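Local coordinates for protein rifamycin polyketide synthase (Amycolatopsis mediterranei, PDB 4LN9) that probably dehydrates the polyketide intermediate carried by the terminal module of the rifamycin assembly line, using a dehydratase domain of double hotdog fold, at residues Q49-L61 / V110-G124. Numbering follows the deposited sequence.
Sequences QSDGLVFTSRLSL and VPRRGGVRVQVALGG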
ATOM      1  N   GLN A  49      -6.627   8.279   2.047  1.00 40.11           N
ATOM      2  CA  GLN A  49      -6.339   9.289   3.059  1.00 41.25           C
ATOM      3  C   GLN A  49      -5.680  10.511   2.429  1.00 40.92           C
ATOM      4  O   GLN A  49      -5.963  11.645   2.815  1.00 39.33           O
ATOM      5  CB  GLN A  49      -5.451   8.715   4.167  1.00 40.31           C
ATOM      6  CG  GLN A  49      -4.796   9.767   5.054  1.00 45.69           C
ATOM      7  CD  GLN A  49      -5.771  10.414   6.023  1.00 56.85           C
ATOM      8  OE1 GLN A  49      -6.977  10.444   5.778  1.00 60.53           O
ATOM      9  NE2 GLN A  49      -5.245  10.981   7.103  1.00 54.93           N
ATOM     10  N   SER A  50      -4.868  10.277   1.402  1.00 34.72           N
ATOM     11  CA  SER A  50      -4.089  11.345   0.783  1.00 36.14           C
ATOM     12  C   SER A  50      -4.424  11.540  -0.696  1.00 36.07           C
ATOM     13  O   SER A  50      -3.882  12.432  -1.348  1.00 39.49           O
ATOM     14  CB  SER A  50      -2.590  11.089   0.957  1.00 39.19           C
ATOM     15  OG  SER A  50      -2.163   9.997   0.160  1.00 41.53           O
ATOM     16  N   ASP A  51      -5.365  10.746  -1.203  1.00 36.80           N
ATOM     17  CA  ASP A  51      -5.629  10.673  -2.641  1.00 44.14           C
ATOM     18  C   ASP A  51      -4.362  10.333  -3.419  1.00 38.56           C
ATOM     19  O   ASP A  51      -4.172  10.781  -4.550  1.00 39.42           O
ATOM     20  CB  ASP A  51      -6.235  11.986  -3.151  1.00 44.55           C
ATOM     21  CG  ASP A  51      -6.981  11.818  -4.466  1.00 62.24           C
ATOM     22  OD1 ASP A  51      -6.931  10.711  -5.044  1.00 64.16           O
ATOM     23  OD2 ASP A  51      -7.572  12.809  -4.946  1.00 62.84           O
ATOM     24  N   GLY A  52      -3.468   9.587  -2.775  1.00 30.92           N
ATOM     25  CA  GLY A  52      -2.276   9.089  -3.443  1.00 34.75           C
ATOM     26  C   GLY A  52      -2.455   7.634  -3.813  1.00 26.99           C
ATOM     27  O   GLY A  52      -3.562   7.098  -3.744  1.00 30.55           O
ATOM     28  N   LEU A  53      -1.356   6.976  -4.145  1.00 29.91           N
ATOM     29  CA  LEU A  53      -1.369   5.535  -4.274  1.00 31.97           C
ATOM     30  C   LEU A  53       0.047   5.012  -4.185  1.00 29.79           C
ATOM     31  O   LEU A  53       1.006   5.784  -4.124  1.00 28.39           O
ATOM     32  CB  LEU A  53      -2.005   5.114  -5.601  1.00 37.31           C
ATOM     33  CG  LEU A  53      -1.372   5.666  -6.881  1.00 37.25           C
ATOM     34  CD1 LEU A  53      -0.029   5.003  -7.156  1.00 38.27           C
ATOM     35  CD2 LEU A  53      -2.316   5.483  -8.058  1.00 42.00           C
ATOM     36  N   VAL A  54       0.160   3.705  -4.011  1.00 29.55           N
ATOM     37  CA  VAL A  54       1.453   3.100  -3.817  1.00 30.35           C
ATOM     38  C   VAL A  54       1.539   1.765  -4.539  1.00 25.46           C
ATOM     39  O   VAL A  54       0.550   1.033  -4.638  1.00 27.19           O
ATOM     40  CB  VAL A  54       1.779   2.940  -2.322  1.00 31.21           C
ATOM     41  CG1 VAL A  54       0.931   1.840  -1.705  1.00 30.85           C
ATOM     42  CG2 VAL A  54       3.261   2.651  -2.133  1.00 32.33           C
ATOM     43  N   PHE A  55       2.632   1.607  -5.281  1.00 30.26           N
ATOM     44  CA  PHE A  55       2.965   0.342  -5.911  1.00 29.77           C
ATOM     45  C   PHE A  55       4.007  -0.380  -5.071  1.00 21.71           C
ATOM     46  O   PHE A  55       5.050   0.194  -4.753  1.00 26.81           O
ATOM     47  CB  PHE A  55       3.532   0.592  -7.307  1.00 30.63           C
ATOM     48  CG  PHE A  55       2.492   0.939  -8.328  1.00 31.73           C
ATOM     49  CD1 PHE A  55       1.982   2.223  -8.406  1.00 32.35           C
ATOM     50  CD2 PHE A  55       1.975  -0.037  -9.164  1.00 37.79           C
ATOM     51  CE1 PHE A  55       1.010   2.541  -9.333  1.00 34.67           C
ATOM     52  CE2 PHE A  55       0.996   0.271 -10.086  1.00 38.51           C
ATOM     53  CZ  PHE A  55       0.523   1.567 -10.183  1.00 37.42           C
ATOM     54  N   THR A  56       3.836  -1.693  -4.942  1.00 28.31           N
ATOM     55  CA  THR A  56       4.793  -2.526  -4.221  1.00 27.60           C
ATOM     56  C   THR A  56       5.361  -3.634  -5.101  1.00 30.94           C
ATOM     57  O   THR A  56       4.656  -4.204  -5.937  1.00 32.85           O
ATOM     58  CB  THR A  56       4.164  -3.164  -2.966  1.00 30.62           C
ATOM     59  OG1 THR A  56       3.068  -4.002  -3.352  1.00 37.74           O
ATOM     60  CG2 THR A  56       3.666  -2.090  -2.011  1.00 36.71           C
ATOM     61  N   SER A  57       6.596  -4.022  -4.802  1.00 29.97           N
ATOM     62  CA  SER A  57       7.307  -5.029  -5.577  1.00 31.72           C
ATOM     63  C   SER A  57       8.392  -5.689  -4.729  1.00 32.91           C
ATOM     64  O   SER A  57       8.905  -5.091  -3.782  1.00 31.26           O
ATOM     65  CB  SER A  57       7.927  -4.396  -6.824  1.00 34.55           C
ATOM     66  OG  SER A  57       8.921  -5.235  -7.384  1.00 41.12           O
ATOM     67  N   ARG A  58       8.734  -6.924  -5.077  1.00 31.16           N
ATOM     68  CA  ARG A  58       9.950  -7.561  -4.589  1.00 32.31           C
ATOM     69  C   ARG A  58      10.798  -8.032  -5.767  1.00 31.37           C
ATOM     70  O   ARG A  58      10.369  -8.888  -6.539  1.00 37.49           O
ATOM     71  CB  ARG A  58       9.590  -8.762  -3.708  1.00 35.49           C
ATOM     72  CG  ARG A  58      10.795  -9.532  -3.196  1.00 39.07           C
ATOM     73  CD  ARG A  58      10.368 -10.802  -2.483  1.00 41.38           C
ATOM     74  NE  ARG A  58      11.506 -11.490  -1.884  1.00 39.95           N
ATOM     75  CZ  ARG A  58      12.216 -12.430  -2.498  1.00 51.42           C
ATOM     76  NH1 ARG A  58      11.881 -12.826  -3.719  1.00 42.40           N
ATOM     77  NH2 ARG A  58      13.254 -12.983  -1.887  1.00 55.02           N
ATOM     78  N   LEU A  59      11.996  -7.475  -5.907  1.00 29.00           N
ATOM     79  CA  LEU A  59      12.896  -7.870  -6.989  1.00 34.85           C
ATOM     80  C   LEU A  59      13.978  -8.818  -6.484  1.00 38.04           C
ATOM     81  O   LEU A  59      14.542  -8.611  -5.411  1.00 36.46           O
ATOM     82  CB  LEU A  59      13.537  -6.636  -7.624  1.00 34.25           C
ATOM     83  CG  LEU A  59      12.563  -5.559  -8.105  1.00 29.48           C
ATOM     84  CD1 LEU A  59      13.318  -4.394  -8.726  1.00 33.77           C
ATOM     85  CD2 LEU A  59      11.564  -6.146  -9.092  1.00 35.30           C
ATOM     86  N   SER A  60      14.255  -9.865  -7.254  1.00 40.39           N
ATOM     87  CA  SER A  60      15.432 -10.695  -7.016  1.00 40.54           C
ATOM     88  C   SER A  60      16.041 -11.116  -8.344  1.00 42.80           C
ATOM     89  O   SER A  60      15.391 -11.025  -9.386  1.00 37.56           O
ATOM     90  CB  SER A  60      15.059 -11.933  -6.198  1.00 38.94           C
ATOM     91  OG  SER A  60      14.108 -12.731  -6.883  1.00 44.89           O
ATOM     92  N   LEU A  61      17.279 -11.594  -8.307  1.00 41.24           N
ATOM     93  CA  LEU A  61      17.904 -12.136  -9.504  1.00 45.41           C
ATOM     94  C   LEU A  61      17.295 -13.472  -9.921  1.00 44.85           C
ATOM     95  O   LEU A  61      17.268 -13.799 -11.107  1.00 50.84           O
ATOM     96  CB  LEU A  61      19.417 -12.258  -9.324  1.00 41.41           C
ATOM     97  CG  LEU A  61      20.168 -10.925  -9.386  1.00 44.55           C
ATOM     98  CD1 LEU A  61      21.665 -11.149  -9.543  1.00 56.79           C
ATOM     99  CD2 LEU A  61      19.631 -10.055 -10.513  1.00 50.83           C
ATOM    100  N   VAL A 110      20.363  -4.541  -6.920  1.00 43.09           N
ATOM    101  CA  VAL A 110      19.739  -5.847  -6.733  1.00 45.79           C
ATOM    102  C   VAL A 110      20.766  -6.824  -6.176  1.00 54.83           C
ATOM    103  O   VAL A 110      21.868  -6.942  -6.714  1.00 50.21           O
ATOM    104  CB  VAL A 110      19.177  -6.405  -8.056  1.00 46.53           C
ATOM    105  CG1 VAL A 110      18.379  -7.675  -7.799  1.00 48.08           C
ATOM    106  CG2 VAL A 110      18.314  -5.360  -8.749  1.00 51.86           C
ATOM    107  N   PRO A 111      20.455  -7.433  -5.022  1.00 52.77           N
ATOM    108  CA  PRO A 111      21.378  -8.330  -4.327  1.00 53.98           C
ATOM    109  C   PRO A 111      21.563  -9.656  -5.066  1.00 48.38           C
ATOM    110  O   PRO A 111      20.591 -10.229  -5.556  1.00 52.17           O
ATOM    111  CB  PRO A 111      20.689  -8.565  -2.979  1.00 48.02           C
ATOM    112  CG  PRO A 111      19.240  -8.334  -3.248  1.00 53.07           C
ATOM    113  CD  PRO A 111      19.186  -7.259  -4.294  1.00 52.10           C
ATOM    114  N   ARG A 112      22.802 -10.138  -5.140  1.00 53.63           N
ATOM    115  CA  ARG A 112      23.099 -11.355  -5.895  1.00 61.71           C
ATOM    116  C   ARG A 112      22.428 -12.595  -5.301  1.00 54.88           C
ATOM    117  O   ARG A 112      22.117 -13.538  -6.028  1.00 59.87           O
ATOM    118  CB  ARG A 112      24.612 -11.571  -6.031  1.00 63.79           C
ATOM    119  CG  ARG A 112      25.015 -12.597  -7.087  1.00 68.98           C
ATOM    120  CD  ARG A 112      24.607 -12.173  -8.494  1.00 67.44           C
ATOM    121  NE  ARG A 112      25.552 -11.226  -9.089  1.00 71.55           N
ATOM    122  CZ  ARG A 112      25.640 -10.973 -10.392  1.00 70.34           C
ATOM    123  NH1 ARG A 112      24.886 -11.640 -11.255  1.00 56.04           N
ATOM    124  NH2 ARG A 112      26.494 -10.058 -10.835  1.00 54.76           N
ATOM    125  N   ARG A 113      22.091 -12.543  -4.014  1.00 49.86           N
ATOM    126  CA  ARG A 113      21.080 -13.447  -3.472  1.00 54.56           C
ATOM    127  C   ARG A 113      20.084 -12.770  -2.536  1.00 55.57           C
ATOM    128  O   ARG A 113      20.385 -11.741  -1.930  1.00 56.61           O
ATOM    129  CB  ARG A 113      21.715 -14.683  -2.814  1.00 71.81           C
ATOM    130  CG  ARG A 113      22.705 -14.400  -1.692  1.00 75.08           C
ATOM    131  CD  ARG A 113      23.400 -15.677  -1.233  1.00 75.82           C
ATOM    132  NE  ARG A 113      22.731 -16.301  -0.092  1.00 87.59           N
ATOM    133  CZ  ARG A 113      22.025 -17.426  -0.159  1.00 87.94           C
ATOM    134  NH1 ARG A 113      21.861 -18.041  -1.323  1.00 84.82           N
ATOM    135  NH2 ARG A 113      21.458 -17.922   0.933  1.00 87.91           N
ATOM    136  N   GLY A 114      18.863 -13.294  -2.512  1.00 49.05           N
ATOM    137  CA  GLY A 114      17.787 -12.697  -1.731  1.00 51.96           C
ATOM    138  C   GLY A 114      16.932 -11.762  -2.561  1.00 55.86           C
ATOM    139  O   GLY A 114      16.970 -11.798  -3.791  1.00 54.24           O
ATOM    140  N   GLY A 115      16.141 -10.935  -1.883  1.00 50.81           N
ATOM    141  CA  GLY A 115      15.278  -9.978  -2.563  1.00 42.44           C
ATOM    142  C   GLY A 115      15.478  -8.569  -2.044  1.00 51.47           C
ATOM    143  O   GLY A 115      16.139  -8.362  -1.026  1.00 43.16           O
ATOM    144  N   VAL A 116      14.993  -7.591  -2.801  1.00 40.71           N
ATOM    145  CA  VAL A 116      14.860  -6.237  -2.287  1.00 41.51           C
ATOM    146  C   VAL A 116      13.442  -5.730  -2.511  1.00 37.62           C
ATOM    147  O   VAL A 116      12.832  -6.004  -3.544  1.00 38.49           O
ATOM    148  CB  VAL A 116      15.872  -5.275  -2.940  1.00 41.15           C
ATOM    149  CG1 VAL A 116      15.688  -5.246  -4.449  1.00 36.68           C
ATOM    150  CG2 VAL A 116      15.740  -3.879  -2.350  1.00 40.60           C
ATOM    151  N   ARG A 117      12.848  -5.201  -1.444  1.00 36.99           N
ATOM    152  CA  ARG A 117      11.486  -4.695  -1.517  1.00 34.57           C
ATOM    153  C   ARG A 117      11.515  -3.324  -2.178  1.00 31.07           C
ATOM    154  O   ARG A 117      12.421  -2.532  -1.923  1.00 34.70           O
ATOM    155  CB  ARG A 117      10.894  -4.589  -0.111  1.00 34.01           C
ATOM    156  CG  ARG A 117       9.453  -4.111  -0.077  1.00 40.12           C
ATOM    157  CD  ARG A 117       8.880  -4.186   1.330  1.00 40.37           C
ATOM    158  NE  ARG A 117       8.585  -5.560   1.725  1.00 41.38           N
ATOM    159  CZ  ARG A 117       8.329  -5.937   2.973  1.00 46.05           C
ATOM    160  NH1 ARG A 117       8.357  -5.047   3.954  1.00 35.24           N
ATOM    161  NH2 ARG A 117       8.071  -7.210   3.243  1.00 45.54           N
ATOM    162  N   VAL A 118      10.632  -3.108  -3.150  1.00 30.88           N
ATOM    163  CA  VAL A 118      10.600  -1.835  -3.863  1.00 29.29           C
ATOM    164  C   VAL A 118       9.250  -1.149  -3.728  1.00 25.76           C
ATOM    165  O   VAL A 118       8.213  -1.807  -3.644  1.00 27.96           O
ATOM    166  CB  VAL A 118      10.943  -1.997  -5.357  1.00 27.87           C
ATOM    167  CG1 VAL A 118      10.858  -0.654  -6.068  1.00 25.74           C
ATOM    168  CG2 VAL A 118      12.330  -2.602  -5.519  1.00 35.09           C
ATOM    169  N   GLN A 119       9.269   0.173  -3.639  1.00 28.03           N
ATOM    170  CA  GLN A 119       8.030   0.912  -3.525  1.00 28.68           C
ATOM    171  C   GLN A 119       8.021   2.146  -4.411  1.00 20.84           C
ATOM    172  O   GLN A 119       8.983   2.911  -4.436  1.00 26.32           O
ATOM    173  CB  GLN A 119       7.765   1.294  -2.072  1.00 26.46           C
ATOM    174  CG  GLN A 119       6.354   1.803  -1.843  1.00 30.03           C
ATOM    175  CD  GLN A 119       6.087   2.122  -0.390  1.00 33.83           C
ATOM    176  OE1 GLN A 119       5.883   3.279  -0.026  1.00 34.37           O
ATOM    177  NE2 GLN A 119       6.027   1.087   0.443  1.00 32.89           N
ATOM    178  N   VAL A 120       6.944   2.313  -5.173  1.00 26.71           N
ATOM    179  CA  VAL A 120       6.734   3.546  -5.912  1.00 26.34           C
ATOM    180  C   VAL A 120       5.590   4.324  -5.291  1.00 21.94           C
ATOM    181  O   VAL A 120       4.461   3.839  -5.227  1.00 26.85           O
ATOM    182  CB  VAL A 120       6.417   3.276  -7.394  1.00 30.12           C
ATOM    183  CG1 VAL A 120       6.489   4.567  -8.195  1.00 26.68           C
ATOM    184  CG2 VAL A 120       7.377   2.239  -7.957  1.00 27.11           C
ATOM    185  N   ALA A 121       5.908   5.493  -4.751  1.00 26.86           N
ATOM    186  CA  ALA A 121       4.916   6.292  -4.051  1.00 29.97           C
ATOM    187  C   ALA A 121       4.496   7.501  -4.875  1.00 21.67           C
ATOM    188  O   ALA A 121       5.309   8.374  -5.182  1.00 26.93           O
ATOM    189  CB  ALA A 121       5.439   6.724  -2.689  1.00 29.61           C
ATOM    190  N   LEU A 122       3.192   7.602  -5.110  1.00 27.07           N
ATOM    191  CA  LEU A 122       2.614   8.690  -5.882  1.00 30.57           C
ATOM    192  C   LEU A 122       1.776   9.569  -4.963  1.00 29.78           C
ATOM    193  O   LEU A 122       0.820   9.099  -4.346  1.00 29.80           O
ATOM    194  CB  LEU A 122       1.731   8.127  -6.998  1.00 29.24           C
ATOM    195  CG  LEU A 122       1.329   9.093  -8.112  1.00 38.46           C
ATOM    196  CD1 LEU A 122       2.559   9.614  -8.839  1.00 31.72           C
ATOM    197  CD2 LEU A 122       0.374   8.418  -9.086  1.00 35.64           C
ATOM    198  N   GLY A 123       2.162  10.835  -4.839  1.00 32.02           N
ATOM    199  CA  GLY A 123       1.469  11.760  -3.950  1.00 33.99           C
ATOM    200  C   GLY A 123       0.113  12.165  -4.491  1.00 34.58           C
ATOM    201  O   GLY A 123      -0.235  11.843  -5.627  1.00 32.59           O
ATOM    202  N   GLY A 124      -0.661  12.874  -3.675  1.00 33.26           N
ATOM    203  CA  GLY A 124      -1.952  13.388  -4.112  1.00 33.02           C
ATOM    204  C   GLY A 124      -1.777  14.519  -5.104  1.00 27.84           C
ATOM    205  O   GLY A 124      -0.707  15.120  -5.181  1.00 34.12           O
TER
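Leu53, Phe55, Ser57 and Leu59 pair with Leu122, Val120, Val118 and Val116 in four antiparallel hydrogen-bonded pairs, each closed by two backbone bonds. Most are close to straight; at the Ser57 pair Val118 N meets Ser57 O at 2.7 Å from above the carbonyl plane, while the return bond from Ser57 N to Val118 O bends to 136°, so this pair is the least regular of the four. Between these rungs CA-H...O contacts fill in, as from Gln119 CA to Phe55 O at 3.3 Å.

Apolar packing follows on the face of these pairs. Leu53 and Leu122 lie side by side, CD1 of Leu53 3.6 Å from CB of Leu122, and Leu59 CD1 meets Val118 CG2 at 3.8 Å; branched aliphatic chains suit this buried surface, and Ser57 fits among them because it is small and its OG bonds Leu40 O. Beyond the strands, Leu61 lays CD2 on Val110 CG1 and CD1 on the aliphatic CD of Arg112, whose chain folds back toward it.

The other face is more polar. Val54 CG2 presses on Gln119 CG at 3.2 Å and also touches CD; Gln119 runs on extended, and its NE2 bonds Gln46 O of the second subunit. Arg58, with CG anti to the backbone N (chi1 178°), extends as far as NE, so that Gly115 CA, where a side chain would collide, lies over one face of its guanidinium, toward the rim; NH2 forms a salt bridge with Glu140.

These are neighbouring central strands of the N-terminal hotdog: strand 41-47 flanks 52-59, strand 131-139 flanks 116-122, helix 80-93 covers Leu53 and Phe55, and Thr56 OG1 is hydrogen-bonded to Leu31 O of the second subunit, whose Pro48 packs on Gln119.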